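Local coordinates for protein gamma-hexachlorocyclohexane dehydrochlorinase (Novosphingobium barchaimii LL02, PDB 5KVB) that probably removes two molecules of hydrogen chloride in succession from the pollutant lindane (gamma-hexachlorocyclohexane), giving a tetrachlorocyclohexadiene, at residues 15-20 with 85-90; 42-47 with 128-133; 74-79 with 106-111; 100-105 with 113-118. All coordinates share one frame; numbering follows the deposited sequence.

Interaction 1: residues 15-20 with 85-90; sequences ASRAAI and LRLEFV
The Phe-89 ring turns its edge to the helix: Ser-16 CB lies near the ring plane, 4.0 Å from CZ, and Arg-17 CG sits 4.1 Å from CE1 on the same rim. It is this aliphatic CG of Arg-17, not the charged end, that makes the touch. This is the N-terminal helix 10-33 laid across the curved sheet of the SnoaL-like (NTF2) fold, on the strand at the sheet's margin within this chain. The local axes of helix 15-20 and strand 85-89 approach to 10.2 Å and run at 134° to each other. Ser-16, Arg-17 and Ile-20 supply the helix side of the contact, and no hydrogen bond joins the two segments. Leu-87 extends toward the helix and reaches the backbone as well, its CD1 lying 4.0 Å from Arg-17 O. The polar ends look elsewhere: Ser-16 OG is hydrogen-bonded to Asp-12 O one turn back, while Arg-17 NH1 forms a salt bridge with Asp-22 of the second subunit. Val-95 of the next strand touches both Ile-20 and Phe-89. Ile-20 and Leu-87 overlap side by side with their ends running opposite ways. With CG1 of Ile-20 turned anti to the carbonyl carbon (chi1 -69°), CG2 lies anti to the backbone N and meets both branches of the leucine, at 3.7 Å from Leu-87 CD1 and 3.8 Å from Leu-87 CD2.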
loop_
_atom_site.group_PDB
_atom_site.type_symbol
_atom_site.label_atom_id
_atom_site.label_comp_id
_atom_site.label_asym_id
_atom_site.label_seq_id
_atom_site.Cartn_x
_atom_site.Cartn_y
_atom_site.Cartn_z
ATOM N N ALA A 15 -14.227 -12.621 -7.166
ATOM C CA ALA A 15 -13.212 -13.225 -8.028
ATOM C C ALA A 15 -12.707 -12.229 -9.076
ATOM O O ALA A 15 -11.497 -12.159 -9.352
ATOM C CB ALA A 15 -13.768 -14.487 -8.693
ATOM N N SER A 16 -13.616 -11.420 -9.613
ATOM C CA SER A 16 -13.243 -10.392 -10.582
ATOM C C SER A 16 -12.337 -9.339 -9.954
ATOM O O SER A 16 -11.298 -8.983 -10.533
ATOM C CB SER A 16 -14.484 -9.722 -11.184
ATOM O OG SER A 16 -15.231 -10.649 -11.978
ATOM N N ARG A 17 -12.704 -8.866 -8.767
ATOM C CA ARG A 17 -11.862 -7.894 -8.063
ATOM C C ARG A 17 -10.464 -8.450 -7.812
ATOM O O ARG A 17 -9.480 -7.733 -7.988
ATOM C CB ARG A 17 -12.519 -7.471 -6.736
ATOM C CG ARG A 17 -13.761 -6.580 -6.915
ATOM C CD ARG A 17 -14.562 -6.404 -5.627
ATOM N NE ARG A 17 -13.770 -5.868 -4.517
ATOM C CZ ARG A 17 -13.956 -4.686 -3.936
ATOM N NH1 ARG A 17 -14.902 -3.861 -4.368
ATOM N NH2 ARG A 17 -13.186 -4.333 -2.906
ATOM N N ALA A 18 -10.355 -9.719 -7.418
ATOM C CA ALA A 18 -9.040 -10.314 -7.178
ATOM C C ALA A 18 -8.206 -10.387 -8.455
ATOM O O ALA A 18 -7.013 -10.071 -8.452
ATOM C CB ALA A 18 -9.200 -11.704 -6.548
ATOM N N ALA A 19 -8.834 -10.788 -9.554
ATOM C CA ALA A 19 -8.133 -10.865 -10.827
ATOM C C ALA A 19 -7.624 -9.478 -11.234
ATOM O O ALA A 19 -6.487 -9.338 -11.712
ATOM C CB ALA A 19 -9.035 -11.443 -11.896
ATOM N N ILE A 20 -8.441 -8.443 -11.021
ATOM C CA ILE A 20 -8.078 -7.099 -11.456
ATOM C C ILE A 20 -6.991 -6.520 -10.542
ATOM O O ILE A 20 -6.046 -5.893 -11.025
ATOM C CB ILE A 20 -9.332 -6.214 -11.521
ATOM C CG1 ILE A 20 -10.228 -6.690 -12.681
ATOM C CG2 ILE A 20 -8.960 -4.739 -11.685
ATOM C CD1 ILE A 20 -11.641 -6.118 -12.633
ATOM N N LEU A 85 -6.011 1.230 -4.305
ATOM C CA LEU A 85 -6.696 0.826 -5.541
ATOM C C LEU A 85 -8.179 0.629 -5.296
ATOM O O LEU A 85 -8.575 -0.191 -4.472
ATOM C CB LEU A 85 -6.105 -0.455 -6.122
ATOM C CG LEU A 85 -6.743 -0.883 -7.449
ATOM C CD1 LEU A 85 -6.430 0.119 -8.566
ATOM C CD2 LEU A 85 -6.283 -2.280 -7.828
ATOM N N ARG A 86 -8.987 1.406 -6.002
ATOM C CA ARG A 86 -10.427 1.418 -5.804
ATOM C C ARG A 86 -11.126 1.114 -7.129
ATOM O O ARG A 86 -10.902 1.813 -8.129
ATOM C CB ARG A 86 -10.855 2.779 -5.244
ATOM C CG ARG A 86 -12.343 2.964 -5.017
ATOM C CD ARG A 86 -12.889 2.012 -3.972
ATOM N NE ARG A 86 -14.168 2.477 -3.438
ATOM C CZ ARG A 86 -15.363 2.079 -3.866
ATOM N NH1 ARG A 86 -15.470 1.189 -4.850
ATOM N NH2 ARG A 86 -16.463 2.559 -3.295
ATOM N N LEU A 87 -11.950 0.066 -7.130
ATOM C CA LEU A 87 -12.592 -0.461 -8.337
ATOM C C LEU A 87 -14.093 -0.197 -8.341
ATOM O O LEU A 87 -14.754 -0.291 -7.298
ATOM C CB LEU A 87 -12.337 -1.969 -8.466
ATOM C CG LEU A 87 -10.887 -2.452 -8.429
ATOM C CD1 LEU A 87 -10.804 -3.977 -8.541
ATOM C CD2 LEU A 87 -10.065 -1.772 -9.516
ATOM N N GLU A 88 -14.621 0.134 -9.511
ATOM C CA GLU A 88 -16.066 0.296 -9.695
ATOM C C GLU A 88 -16.496 -0.384 -10.978
ATOM O O GLU A 88 -15.851 -0.222 -12.016
ATOM C CB GLU A 88 -16.445 1.776 -9.749
ATOM C CG GLU A 88 -16.083 2.571 -8.511
ATOM C CD GLU A 88 -17.192 2.608 -7.477
ATOM O OE1 GLU A 88 -18.081 1.729 -7.514
ATOM O OE2 GLU A 88 -17.172 3.526 -6.629
ATOM N N PHE A 89 -17.589 -1.135 -10.906
ATOM C CA PHE A 89 -18.110 -1.824 -12.075
ATOM C C PHE A 89 -18.982 -0.875 -12.907
ATOM O O PHE A 89 -20.040 -0.429 -12.458
ATOM C CB PHE A 89 -18.884 -3.077 -11.645
ATOM C CG PHE A 89 -17.995 -4.199 -11.163
ATOM C CD1 PHE A 89 -17.486 -4.188 -9.875
ATOM C CD2 PHE A 89 -17.645 -5.252 -12.003
ATOM C CE1 PHE A 89 -16.657 -5.209 -9.428
ATOM C CE2 PHE A 89 -16.815 -6.273 -11.560
ATOM C CZ PHE A 89 -16.321 -6.252 -10.282
ATOM N N VAL A 90 -18.512 -0.543 -14.103
ATOM C CA VAL A 90 -19.283 0.263 -15.050
ATOM C C VAL A 90 -20.420 -0.594 -15.608
ATOM O O VAL A 90 -21.559 -0.128 -15.784
ATOM C CB VAL A 90 -18.381 0.792 -16.184
ATOM C CG1 VAL A 90 -19.205 1.566 -17.215
ATOM C CG2 VAL A 90 -17.273 1.670 -15.609
#

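Interaction 2: residues 42-47 with 128-133; sequences IWWDDA and DGVWKF
Ile-42 O takes the backbone N-H of Phe-133 at 2.8 Å, and three carbons press on the same oxygen: Lys-132 CB, Phe-133 CB and CD2 of Phe-133, whose ring presents its edge in plane. The partner bond, Trp-44 N to Phe-133 O, is longer at 3.2 Å but almost straight (171°). Together they flank Trp-43 in a parallel bridge with Phe-133, both side chains going to one face of the sheet. There the Trp-43 and Phe-133 rings meet obliquely, centroids 4.8 Å apart and planes at 33°, while Ile-42 CD1 runs alongside the phenylalanine to reach CE2. The short strand 43-44 thus joins strand 130-145 of the NTF2-like sheet just before a type I turn, Trp-44 to Ala-47, leads into the next strand. On the Trp-44 side Lys-132 crosses the indole at about a right angle, its CB 3.5 Å from the centroid of the five-membered ring in a CH-pi contact. Val-130 O lies in the indole plane, 3.2 Å from Trp-44 CZ2. Trp-44 NE1 donates to Glu-125 O, and Arg-127 makes a cation-pi contact with the indole. Without the indole, as with an alanine in its place, Glu-125 O would probably lose this donor and Lys-132 CB its aromatic floor. Beyond the ring the lysine chain stays extended, chi2 to chi4 all near 180°, which carries NZ to water 1, 2.9 Å away; this water also binds Trp-43 O.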
loop_
_atom_site.group_PDB
_atom_site.type_symbol
_atom_site.label_atom_id
_atom_site.label_comp_id
_atom_site.label_asym_id
_atom_site.label_seq_id
_atom_site.Cartn_x
_atom_site.Cartn_y
_atom_site.Cartn_z
ATOM N N ILE A 42 -0.767 -8.747 -19.266
ATOM C CA ILE A 42 -1.910 -8.088 -18.629
ATOM C C ILE A 42 -2.768 -7.219 -19.560
ATOM O O ILE A 42 -3.757 -6.632 -19.103
ATOM C CB ILE A 42 -1.439 -7.191 -17.453
ATOM C CG1 ILE A 42 -0.630 -6.002 -17.983
ATOM C CG2 ILE A 42 -0.620 -7.994 -16.434
ATOM C CD1 ILE A 42 0.048 -5.137 -16.897
ATOM N N TRP A 43 -2.411 -7.144 -20.849
ATOM C CA TRP A 43 -3.053 -6.220 -21.804
ATOM C C TRP A 43 -3.839 -6.915 -22.911
ATOM O O TRP A 43 -3.315 -7.823 -23.562
ATOM C CB TRP A 43 -2.008 -5.335 -22.504
ATOM C CG TRP A 43 -1.023 -4.642 -21.615
ATOM C CD1 TRP A 43 0.214 -5.103 -21.261
ATOM C CD2 TRP A 43 -1.186 -3.381 -20.964
ATOM N NE1 TRP A 43 0.836 -4.198 -20.433
ATOM C CE2 TRP A 43 -0.008 -3.137 -20.222
ATOM C CE3 TRP A 43 -2.216 -2.437 -20.926
ATOM C CZ2 TRP A 43 0.175 -1.974 -19.462
ATOM C CZ3 TRP A 43 -2.036 -1.282 -20.171
ATOM C CH2 TRP A 43 -0.846 -1.059 -19.455
ATOM N N TRP A 44 -5.049 -6.445 -23.189
ATOM C CA TRP A 44 -5.697 -6.819 -24.458
ATOM C C TRP A 44 -4.889 -6.227 -25.615
ATOM O O TRP A 44 -4.185 -5.232 -25.444
ATOM C CB TRP A 44 -7.143 -6.318 -24.515
ATOM C CG TRP A 44 -8.062 -6.992 -23.543
ATOM C CD1 TRP A 44 -8.815 -6.392 -22.569
ATOM C CD2 TRP A 44 -8.326 -8.395 -23.453
ATOM N NE1 TRP A 44 -9.532 -7.345 -21.880
ATOM C CE2 TRP A 44 -9.249 -8.582 -22.399
ATOM C CE3 TRP A 44 -7.864 -9.518 -24.152
ATOM C CZ2 TRP A 44 -9.714 -9.844 -22.027
ATOM C CZ3 TRP A 44 -8.329 -10.769 -23.784
ATOM C CH2 TRP A 44 -9.242 -10.922 -22.730
ATOM N N ASP A 45 -4.991 -6.826 -26.797
ATOM C CA ASP A 45 -4.189 -6.347 -27.923
ATOM C C ASP A 45 -4.573 -4.940 -28.373
ATOM O O ASP A 45 -3.744 -4.240 -28.992
ATOM C CB ASP A 45 -4.282 -7.321 -29.103
ATOM C CG ASP A 45 -3.495 -8.599 -28.867
ATOM O OD1 ASP A 45 -2.610 -8.614 -27.988
ATOM O OD2 ASP A 45 -3.743 -9.588 -29.584
ATOM N N ASP A 46 -5.795 -4.505 -28.047
ATOM C CA ASP A 46 -6.219 -3.140 -28.350
ATOM C C ASP A 46 -6.226 -2.217 -27.124
ATOM O O ASP A 46 -6.771 -1.120 -27.170
ATOM C CB ASP A 46 -7.601 -3.147 -29.029
ATOM C CG ASP A 46 -8.673 -3.828 -28.189
ATOM O OD1 ASP A 46 -8.331 -4.648 -27.305
ATOM O OD2 ASP A 46 -9.873 -3.541 -28.416
ATOM N N ALA A 47 -5.596 -2.651 -26.035
ATOM C CA ALA A 47 -5.496 -1.795 -24.848
ATOM C C ALA A 47 -4.622 -0.579 -25.123
ATOM O O ALA A 47 -3.651 -0.667 -25.883
ATOM C CB ALA A 47 -4.942 -2.586 -23.657
ATOM N N ASP A 128 -14.685 -13.173 -23.168
ATOM C CA ASP A 128 -14.792 -14.623 -23.031
ATOM C C ASP A 128 -14.376 -15.088 -21.633
ATOM O O ASP A 128 -13.628 -16.051 -21.478
ATOM C CB ASP A 128 -13.966 -15.324 -24.110
ATOM C CG ASP A 128 -14.641 -15.286 -25.468
ATOM O OD1 ASP A 128 -15.888 -15.218 -25.508
ATOM O OD2 ASP A 128 -13.929 -15.316 -26.491
ATOM N N GLY A 129 -14.851 -14.367 -20.618
ATOM C CA GLY A 129 -14.654 -14.771 -19.239
ATOM C C GLY A 129 -13.372 -14.324 -18.550
ATOM O O GLY A 129 -13.224 -14.516 -17.350
ATOM N N VAL A 130 -12.453 -13.727 -19.306
ATOM C CA VAL A 130 -11.122 -13.371 -18.813
ATOM C C VAL A 130 -10.969 -11.853 -18.692
ATOM O O VAL A 130 -11.382 -11.119 -19.595
ATOM C CB VAL A 130 -10.031 -13.928 -19.761
ATOM C CG1 VAL A 130 -8.632 -13.485 -19.335
ATOM C CG2 VAL A 130 -10.111 -15.443 -19.826
ATOM N N TRP A 131 -10.370 -11.379 -17.588
ATOM C CA TRP A 131 -10.085 -9.945 -17.387
ATOM C C TRP A 131 -8.680 -9.550 -17.836
ATOM O O TRP A 131 -7.713 -10.228 -17.494
ATOM C CB TRP A 131 -10.226 -9.559 -15.899
ATOM C CG TRP A 131 -11.628 -9.606 -15.357
ATOM C CD1 TRP A 131 -12.190 -10.624 -14.633
ATOM C CD2 TRP A 131 -12.633 -8.592 -15.468
ATOM N NE1 TRP A 131 -13.483 -10.311 -14.300
ATOM C CE2 TRP A 131 -13.788 -9.075 -14.807
ATOM C CE3 TRP A 131 -12.683 -7.340 -16.086
ATOM C CZ2 TRP A 131 -14.968 -8.325 -14.721
ATOM C CZ3 TRP A 131 -13.863 -6.595 -16.001
ATOM C CH2 TRP A 131 -14.985 -7.091 -15.324
ATOM N N LYS A 132 -8.571 -8.437 -18.566
ATOM C CA LYS A 132 -7.280 -7.784 -18.836
ATOM C C LYS A 132 -7.468 -6.270 -18.870
ATOM O O LYS A 132 -8.610 -5.771 -18.959
ATOM C CB LYS A 132 -6.646 -8.268 -20.166
ATOM C CG LYS A 132 -6.142 -9.725 -20.135
ATOM C CD LYS A 132 -5.272 -10.075 -21.346
ATOM C CE LYS A 132 -4.890 -11.557 -21.323
ATOM N NZ LYS A 132 -3.845 -11.877 -22.341
ATOM N N PHE A 133 -6.359 -5.534 -18.782
ATOM C CA PHE A 133 -6.380 -4.075 -19.013
ATOM C C PHE A 133 -6.934 -3.717 -20.379
ATOM O O PHE A 133 -6.536 -4.331 -21.385
ATOM C CB PHE A 133 -4.978 -3.469 -18.972
ATOM C CG PHE A 133 -4.464 -3.061 -17.611
ATOM C CD1 PHE A 133 -4.634 -1.759 -17.141
ATOM C CD2 PHE A 133 -3.695 -3.940 -16.866
ATOM C CE1 PHE A 133 -4.085 -1.356 -15.923
ATOM C CE2 PHE A 133 -3.152 -3.553 -15.644
ATOM C CZ PHE A 133 -3.340 -2.256 -15.168
HETATM O O HOH W 1 -1.690 -9.991 -23.006
#

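Interaction 3: residues 74-79 with 106-111; sequences RWHDFI and NLVEGN
Trp-75 leans its indole along the backbone of Asn-106 and Leu-107. Its CB lies 3.9 Å from Asn-106 O; farther out CE3 passes 3.6 Å from Asn-106 C, and the rim points in plane at Asn-106 N. Over the centre of the six-membered ring stands Leu-107 CD1, 3.7 Å from the centroid and only 9° off the normal. A chi1 of -163° swings Leu-107 CG away from the backbone N and carries CD1 over the ring. Replacing the indole by an alanine is likely to strip this methyl of its ring and open a gap beside Ile-114 and Ile-116. His-76 receives Val-108 CG2 over its ring centre, the two side chains crossing at about a right angle, while water 3 links His-76 NE2 to Val-108 O. Asn-106 ND2 donates to the syn side of Asp-77 OD1 at 2.9 Å, a little out of the carboxylate plane; Asn-106 OD1 is hydrogen-bonded to Ser-113 OG, and Asp-77 OD2 to Tyr-142 OH of the third subunit. Val-108 N to Arg-74 O (2.9 Å) and His-76 N to Asn-106 O bracket Trp-75 and Leu-107, a non-hydrogen-bonded antiparallel pair. They belong to the open end of the hairpin of strands 75-89 and 94-107, where the Trp-75 side chain is about 7 Å from that of His-80, the probable proton acceptor.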
loop_
_atom_site.group_PDB
_atom_site.type_symbol
_atom_site.label_atom_id
_atom_site.label_comp_id
_atom_site.label_asym_id
_atom_site.label_seq_id
_atom_site.Cartn_x
_atom_site.Cartn_y
_atom_site.Cartn_z
ATOM N N ARG A 74 15.847 6.079 -19.296
ATOM C CA ARG A 74 15.960 7.311 -18.519
ATOM C C ARG A 74 16.341 7.068 -17.062
ATOM O O ARG A 74 16.713 8.007 -16.372
ATOM C CB ARG A 74 14.652 8.101 -18.543
ATOM C CG ARG A 74 14.254 8.702 -19.876
ATOM C CD ARG A 74 12.839 9.254 -19.757
ATOM N NE ARG A 74 12.403 9.985 -20.942
ATOM C CZ ARG A 74 11.174 10.463 -21.105
ATOM N NH1 ARG A 74 10.260 10.281 -20.160
ATOM N NH2 ARG A 74 10.857 11.121 -22.212
ATOM N N TRP A 75 16.221 5.824 -16.594
ATOM C CA TRP A 75 16.412 5.511 -15.176
ATOM C C TRP A 75 17.425 4.383 -14.936
ATOM O O TRP A 75 17.430 3.364 -15.644
ATOM C CB TRP A 75 15.068 5.111 -14.529
ATOM C CG TRP A 75 13.967 6.136 -14.605
ATOM C CD1 TRP A 75 13.095 6.326 -15.638
ATOM C CD2 TRP A 75 13.600 7.086 -13.591
ATOM N NE1 TRP A 75 12.215 7.336 -15.334
ATOM C CE2 TRP A 75 12.506 7.823 -14.087
ATOM C CE3 TRP A 75 14.095 7.385 -12.315
ATOM C CZ2 TRP A 75 11.895 8.843 -13.353
ATOM C CZ3 TRP A 75 13.487 8.401 -11.587
ATOM C CH2 TRP A 75 12.399 9.119 -12.112
ATOM N N HIS A 76 18.281 4.557 -13.933
ATOM C CA HIS A 76 19.118 3.457 -13.466
ATOM C C HIS A 76 18.235 2.377 -12.849
ATOM O O HIS A 76 18.438 1.182 -13.085
ATOM C CB HIS A 76 20.156 3.931 -12.437
ATOM C CG HIS A 76 21.214 4.832 -13.000
ATOM N ND1 HIS A 76 22.083 4.434 -13.993
ATOM C CD2 HIS A 76 21.560 6.101 -12.683
ATOM C CE1 HIS A 76 22.909 5.428 -14.276
ATOM N NE2 HIS A 76 22.614 6.450 -13.495
ATOM N N ASP A 77 17.261 2.816 -12.055
ATOM C CA ASP A 77 16.308 1.916 -11.418
ATOM C C ASP A 77 15.242 2.753 -10.726
ATOM O O ASP A 77 15.443 3.943 -10.491
ATOM C CB ASP A 77 17.003 1.011 -10.402
ATOM C CG ASP A 77 17.443 1.765 -9.174
ATOM O OD1 ASP A 77 18.533 2.372 -9.201
ATOM O OD2 ASP A 77 16.677 1.776 -8.186
ATOM N N PHE A 78 14.105 2.127 -10.420
ATOM C CA PHE A 78 13.058 2.765 -9.631
ATOM C C PHE A 78 12.156 1.723 -8.987
ATOM O O PHE A 78 12.241 0.539 -9.306
ATOM C CB PHE A 78 12.231 3.734 -10.486
ATOM C CG PHE A 78 11.789 3.174 -11.818
ATOM C CD1 PHE A 78 10.903 2.111 -11.896
ATOM C CD2 PHE A 78 12.249 3.732 -12.997
ATOM C CE1 PHE A 78 10.493 1.615 -13.121
ATOM C CE2 PHE A 78 11.846 3.241 -14.222
ATOM C CZ PHE A 78 10.970 2.179 -14.284
ATOM N N ILE A 79 11.299 2.186 -8.086
ATOM C CA ILE A 79 10.335 1.321 -7.413
ATOM C C ILE A 79 9.016 2.079 -7.321
ATOM O O ILE A 79 8.990 3.267 -7.006
ATOM C CB ILE A 79 10.853 0.886 -6.005
ATOM C CG1 ILE A 79 9.848 -0.007 -5.279
ATOM C CG2 ILE A 79 11.200 2.089 -5.129
ATOM C CD1 ILE A 79 9.522 -1.333 -5.981
ATOM N N ASN A 106 16.169 6.578 -9.380
ATOM C CA ASN A 106 17.465 7.154 -9.712
ATOM C C ASN A 106 17.493 7.491 -11.201
ATOM O O ASN A 106 17.613 6.596 -12.041
ATOM C CB ASN A 106 18.582 6.177 -9.340
ATOM C CG ASN A 106 18.690 5.953 -7.841
ATOM O OD1 ASN A 106 18.582 6.892 -7.057
ATOM N ND2 ASN A 106 18.889 4.700 -7.438
ATOM N N LEU A 107 17.352 8.775 -11.514
ATOM C CA LEU A 107 17.337 9.282 -12.888
ATOM C C LEU A 107 18.749 9.344 -13.472
ATOM O O LEU A 107 19.682 9.756 -12.782
ATOM C CB LEU A 107 16.700 10.676 -12.914
ATOM C CG LEU A 107 16.204 11.294 -14.224
ATOM C CD1 LEU A 107 14.971 10.566 -14.743
ATOM C CD2 LEU A 107 15.910 12.774 -14.022
ATOM N N VAL A 108 18.914 8.943 -14.729
ATOM C CA VAL A 108 20.231 9.019 -15.374
ATOM C C VAL A 108 20.689 10.474 -15.559
ATOM O O VAL A 108 21.801 10.837 -15.153
ATOM C CB VAL A 108 20.227 8.303 -16.742
ATOM C CG1 VAL A 108 21.549 8.533 -17.467
ATOM C CG2 VAL A 108 19.977 6.819 -16.563
ATOM N N GLU A 109 19.825 11.298 -16.144
ATOM C CA GLU A 109 20.098 12.724 -16.343
ATOM C C GLU A 109 20.414 13.440 -15.027
ATOM O O GLU A 109 19.560 13.539 -14.146
ATOM C CB GLU A 109 18.900 13.400 -17.022
ATOM C CG GLU A 109 19.080 14.894 -17.277
ATOM C CD GLU A 109 20.160 15.184 -18.299
ATOM O OE1 GLU A 109 20.401 14.323 -19.173
ATOM O OE2 GLU A 109 20.769 16.274 -18.230
ATOM N N GLY A 110 21.640 13.943 -14.893
ATOM C CA GLY A 110 22.041 14.652 -13.690
ATOM C C GLY A 110 22.298 13.802 -12.457
ATOM O O GLY A 110 22.579 14.344 -11.384
ATOM N N ASN A 111 22.204 12.477 -12.600
ATOM C CA ASN A 111 22.354 11.542 -11.476
ATOM C C ASN A 111 21.458 11.888 -10.285
ATOM O O ASN A 111 21.865 11.753 -9.133
ATOM C CB ASN A 111 23.820 11.483 -11.009
ATOM C CG ASN A 111 24.076 10.362 -10.007
ATOM O OD1 ASN A 111 23.624 9.233 -10.195
ATOM N ND2 ASN A 111 24.778 10.681 -8.923
HETATM O O HOH W 2 17.390 10.473 -17.469
HETATM O O HOH W 3 23.770 8.984 -14.253
#

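Interaction 4: residues 100-105 with 113-118; sequences DVLCLG and SILIAA
Leu-115 stands between Leu-102 and Leu-104 on one face of the sheet. Leu-102 crosses it obliquely, CD1 3.8 Å from Leu-115 CG, whereas Leu-104 lies beside it and points the same way, CD2 3.9 Å from Leu-115 CD1. The chi1 of Leu-115, -176°, sets its CG between these two leucines, and both its methyls come near Leu-102 CD1. Ala-117, next along, is on this face too. On the other face Cys-103 and Ile-116 are directly paired, CB to CB at 3.9 Å. The backbone holds them in strict antiparallel register: Cys-103 N to Ile-116 O is 2.8 Å with an N-H...O angle of 176°, and Ile-116 N returns the bond to Cys-103 O. The leucine face packs against both other subunits, Leu-102 meeting Leu-102 of the third. Cys-103 and Val-101 touch His-80, the probable proton acceptor. This is the hairpin of strands 94-107 and 113-127 in the NTF2-like sheet, one face serving the trimer interface and the other bordering the probable active site.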
loop_
_atom_site.group_PDB
_atom_site.type_symbol
_atom_site.label_atom_id
_atom_site.label_comp_id
_atom_site.label_asym_id
_atom_site.label_seq_id
_atom_site.Cartn_x
_atom_site.Cartn_y
_atom_site.Cartn_z
ATOM N N ASP A 100 -3.316 5.244 -6.210
ATOM C CA ASP A 100 -2.301 6.242 -5.866
ATOM C C ASP A 100 -0.958 5.565 -5.778
ATOM O O ASP A 100 -0.790 4.591 -5.040
ATOM C CB ASP A 100 -2.657 6.935 -4.551
ATOM C CG ASP A 100 -3.992 7.651 -4.634
ATOM O OD1 ASP A 100 -4.179 8.409 -5.602
ATOM O OD2 ASP A 100 -4.860 7.423 -3.769
ATOM N N VAL A 101 0.008 6.074 -6.536
ATOM C CA VAL A 101 1.310 5.423 -6.648
ATOM C C VAL A 101 2.438 6.348 -6.194
ATOM O O VAL A 101 2.503 7.518 -6.600
ATOM C CB VAL A 101 1.564 4.953 -8.110
ATOM C CG1 VAL A 101 2.927 4.253 -8.248
ATOM C CG2 VAL A 101 0.424 4.045 -8.586
ATOM N N LEU A 102 3.305 5.826 -5.329
ATOM C CA LEU A 102 4.501 6.544 -4.875
ATOM C C LEU A 102 5.711 5.908 -5.545
ATOM O O LEU A 102 5.944 4.705 -5.404
ATOM C CB LEU A 102 4.625 6.495 -3.346
ATOM C CG LEU A 102 5.911 7.087 -2.750
ATOM C CD1 LEU A 102 6.022 8.588 -3.039
ATOM C CD2 LEU A 102 5.945 6.802 -1.241
ATOM N N CYS A 103 6.476 6.696 -6.295
ATOM C CA CYS A 103 7.636 6.164 -6.999
ATOM C C CYS A 103 8.913 6.822 -6.501
ATOM O O CYS A 103 8.975 8.050 -6.372
ATOM C CB CYS A 103 7.493 6.365 -8.517
ATOM S SG CYS A 103 8.974 5.880 -9.493
ATOM N N LEU A 104 9.909 5.994 -6.197
ATOM C CA LEU A 104 11.245 6.479 -5.844
ATOM C C LEU A 104 12.215 5.980 -6.893
ATOM O O LEU A 104 12.153 4.812 -7.271
ATOM C CB LEU A 104 11.676 5.975 -4.467
ATOM C CG LEU A 104 10.704 6.256 -3.319
ATOM C CD1 LEU A 104 11.234 5.650 -2.019
ATOM C CD2 LEU A 104 10.435 7.758 -3.172
ATOM N N GLY A 105 13.120 6.831 -7.365
ATOM C CA GLY A 105 14.013 6.370 -8.406
ATOM C C GLY A 105 15.278 7.168 -8.594
ATOM O O GLY A 105 15.438 8.262 -8.056
ATOM N N SER A 113 18.187 11.704 -7.689
ATOM C CA SER A 113 17.114 10.880 -7.139
ATOM C C SER A 113 15.827 11.696 -7.149
ATOM O O SER A 113 15.839 12.902 -6.903
ATOM C CB SER A 113 17.440 10.389 -5.728
ATOM O OG SER A 113 18.390 9.334 -5.753
ATOM N N ILE A 114 14.716 11.021 -7.440
ATOM C CA ILE A 114 13.425 11.668 -7.677
ATOM C C ILE A 114 12.323 10.990 -6.862
ATOM O O ILE A 114 12.312 9.760 -6.741
ATOM C CB ILE A 114 13.017 11.597 -9.171
ATOM C CG1 ILE A 114 14.132 12.122 -10.085
ATOM C CG2 ILE A 114 11.692 12.337 -9.423
ATOM C CD1 ILE A 114 14.355 13.606 -9.989
ATOM N N LEU A 115 11.418 11.786 -6.302
ATOM C CA LEU A 115 10.173 11.264 -5.738
ATOM C C LEU A 115 9.018 11.694 -6.624
ATOM O O LEU A 115 8.852 12.887 -6.916
ATOM C CB LEU A 115 9.962 11.771 -4.305
ATOM C CG LEU A 115 8.746 11.257 -3.520
ATOM C CD1 LEU A 115 9.048 11.206 -2.027
ATOM C CD2 LEU A 115 7.502 12.101 -3.766
ATOM N N ILE A 116 8.211 10.721 -7.037
ATOM C CA ILE A 116 7.045 10.972 -7.875
ATOM C C ILE A 116 5.780 10.527 -7.137
ATOM O O ILE A 116 5.736 9.421 -6.570
ATOM C CB ILE A 116 7.147 10.227 -9.226
ATOM C CG1 ILE A 116 8.317 10.757 -10.061
ATOM C CG2 ILE A 116 5.857 10.354 -10.030
ATOM C CD1 ILE A 116 8.657 9.883 -11.265
ATOM N N ALA A 117 4.782 11.401 -7.094
ATOM C CA ALA A 117 3.447 11.017 -6.653
ATOM C C ALA A 117 2.537 11.028 -7.865
ATOM O O ALA A 117 2.359 12.071 -8.501
ATOM C CB ALA A 117 2.932 11.975 -5.572
ATOM N N ALA A 118 1.953 9.873 -8.191
ATOM C CA ALA A 118 1.135 9.742 -9.393
ATOM C C ALA A 118 -0.238 9.169 -9.094
ATOM O O ALA A 118 -0.429 8.469 -8.088
ATOM C CB ALA A 118 1.841 8.877 -10.417
#

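From the N terminus, 15-20 on helix 10-33 opens interaction 1, and 42-47 opens interaction 2. Segment 74-79 then opens interaction 3, before 85-90 closes interaction 1 against the helix. After that closure 100-105 opens interaction 4, 106-111 closes interaction 3 and 113-118 closes interaction 4, so 3 and 4 cross; interaction 1 also crosses 2 and 3, but stands in series with 4. The return of 128-133 closes interaction 2, whose loop encloses both 3 and 4. Interactions 1 and 2 join through Trp-131, which packs on Ile-20, and 3 and 4 share strand 94-107. The first pair ties helix and early strand to one end of the sheet; the second knits strands at the other.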